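Pyocin S5 (Pseudomonas aeruginosa PAO1, PDB 6THK) is a bacteriocin of the channel-forming colicin family that probably kills bacteria by opening pores in the cytoplasmic membrane and depolarising it. Local coordinates at residues A[220-225]-A[246-251]. The protein carries 1 engineered substitution. Residues are numbered along the deposited sequence; the frame is centred on the assembly and turned at random.
With ZN (zinc ion), chain G.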
# COMPACT_ATOMS: atom_id res chain seq x y z
N SER A 220 -1.09 -0.31 7.59
CA SER A 220 -2.18 -0.16 8.57
C SER A 220 -3.27 0.76 8.04
O SER A 220 -4.45 0.47 8.19
CB SER A 220 -1.64 0.36 9.90
OG SER A 220 -0.42 -0.27 10.24
N GLU A 221 -2.88 1.85 7.37
CA GLU A 221 -3.85 2.76 6.78
C GLU A 221 -4.64 2.08 5.66
O GLU A 221 -5.86 2.25 5.60
CB GLU A 221 -3.15 3.98 6.21
CG GLU A 221 -3.09 5.13 7.18
CD GLU A 221 -2.16 6.17 6.62
OE1 GLU A 221 -2.53 6.82 5.61
OE2 GLU A 221 -1.05 6.33 7.17
N LEU A 222 -3.95 1.30 4.80
CA LEU A 222 -4.60 0.57 3.70
C LEU A 222 -5.59 -0.47 4.21
O LEU A 222 -6.66 -0.65 3.62
CB LEU A 222 -3.59 -0.05 2.74
CG LEU A 222 -2.87 0.92 1.80
CD1 LEU A 222 -1.67 0.28 1.21
CD2 LEU A 222 -3.80 1.46 0.71
N ASP A 223 -5.23 -1.13 5.31
CA ASP A 223 -6.09 -2.10 5.96
C ASP A 223 -7.35 -1.43 6.50
O ASP A 223 -8.44 -1.96 6.39
CB ASP A 223 -5.35 -2.78 7.10
CG ASP A 223 -4.15 -3.54 6.63
OD1 ASP A 223 -4.20 -4.09 5.52
OD2 ASP A 223 -3.15 -3.59 7.37
N GLN A 224 -7.19 -0.24 7.09
CA GLN A 224 -8.32 0.49 7.64
C GLN A 224 -9.29 0.84 6.54
O GLN A 224 -10.50 0.75 6.72
CB GLN A 224 -7.85 1.77 8.33
CG GLN A 224 -8.90 2.43 9.22
CD GLN A 224 -9.65 3.56 8.54
OE1 GLN A 224 -9.36 4.73 8.75
NE2 GLN A 224 -10.64 3.21 7.72
N ALA A 225 -8.76 1.27 5.41
CA ALA A 225 -9.55 1.59 4.25
C ALA A 225 -10.22 0.31 3.76
O ALA A 225 -11.34 0.32 3.29
CB ALA A 225 -8.68 2.20 3.17
N ARG A 246 -7.16 -0.43 -6.25
CA ARG A 246 -8.14 0.62 -6.00
C ARG A 246 -7.86 1.37 -4.70
O ARG A 246 -7.95 2.60 -4.68
CB ARG A 246 -9.57 0.07 -6.04
CG ARG A 246 -10.17 0.16 -7.43
CD ARG A 246 -11.57 -0.44 -7.53
NE ARG A 246 -11.65 -1.44 -8.59
CZ ARG A 246 -11.86 -1.18 -9.88
NH1 ARG A 246 -12.02 0.07 -10.29
NH2 ARG A 246 -11.91 -2.17 -10.77
N LEU A 247 -7.46 0.65 -3.64
CA LEU A 247 -7.12 1.25 -2.36
C LEU A 247 -5.91 2.16 -2.46
O LEU A 247 -5.97 3.30 -2.00
CB LEU A 247 -6.88 0.17 -1.28
CG LEU A 247 -8.11 -0.55 -0.72
CD1 LEU A 247 -7.70 -1.57 0.30
CD2 LEU A 247 -9.08 0.42 -0.08
N VAL A 248 -4.83 1.67 -3.07
CA VAL A 248 -3.58 2.40 -3.26
C VAL A 248 -3.81 3.66 -4.13
O VAL A 248 -3.40 4.74 -3.73
CB VAL A 248 -2.47 1.47 -3.83
CG1 VAL A 248 -1.18 2.23 -4.09
CG2 VAL A 248 -2.22 0.31 -2.87
N THR A 249 -4.53 3.51 -5.27
CA THR A 249 -4.85 4.63 -6.17
C THR A 249 -5.63 5.74 -5.44
O THR A 249 -5.25 6.91 -5.54
CB THR A 249 -5.54 4.14 -7.44
OG1 THR A 249 -4.70 3.15 -8.04
CG2 THR A 249 -5.79 5.24 -8.44
N GLN A 250 -6.69 5.36 -4.68
CA GLN A 250 -7.49 6.31 -3.92
C GLN A 250 -6.68 6.97 -2.79
O GLN A 250 -6.80 8.18 -2.58
CB GLN A 250 -8.79 5.66 -3.41
CG GLN A 250 -9.81 6.66 -2.85
CD GLN A 250 -10.39 7.59 -3.91
OE1 GLN A 250 -10.03 8.77 -4.01
NE2 GLN A 250 -11.31 7.08 -4.72
N ALA A 251 -5.84 6.18 -2.08
CA ALA A 251 -4.96 6.69 -1.02
C ALA A 251 -3.99 7.73 -1.59
O ALA A 251 -3.72 8.72 -0.91
CB ALA A 251 -4.19 5.55 -0.38
ZN ZN G . -0.33 8.49 7.71
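Leu-222 and Leu-247 mark the nearest backbone approach, their CA atoms 6.6 Å apart, where the helical segments 220-225 and 246-251 cross at 109° with axes 10.1 Å apart. At that separation the join is made by apolar side chains that pack on each other and on the facing backbone, without polar bonds between the segments; 209 Å² is buried in total. The two leucine side chains run roughly antiparallel alongside each other, each reaching the partner helix near its backbone. Leu-222 sends CD2 to 3.9 Å from Leu-247 CB and equally close to the backbone N of Val-248. Its chi1 of -74° sets CG anti to the carbonyl carbon, carrying the branch across to segment 246-251. Both its methyls rest on the same side of Val-248 CG2, CD1 and CD2 each 4.1 Å from it, and Ala-251 CB flanks CD2 at 4.3 Å. In the reverse direction Leu-247 divides its fork: CD1 lies 3.6 Å from the carbonyl oxygen of Leu-222, while CD2 packs on Ala-225 CB at 3.7 Å. Next to Leu-222 in sequence, but not touching segment 246-251, Glu-221 binds zinc through OE2 at 2.3 Å; Glu-288 supplies another ligand. Zinc thus links helix 214-227 to helix 272-338, and a Lys-255 salt bridge ties Glu-221 OE1 to helix 237-267. Arg-295 of helix 272-338 touches Leu-222 and Val-248. Segment 246-251 lies in a predicted coiled coil, consistent with helix 237-267 packing on helix 272-338 through Val-248 on Leu-296 and Ala-251 on Leu-292, with helix 214-227 laid across the two.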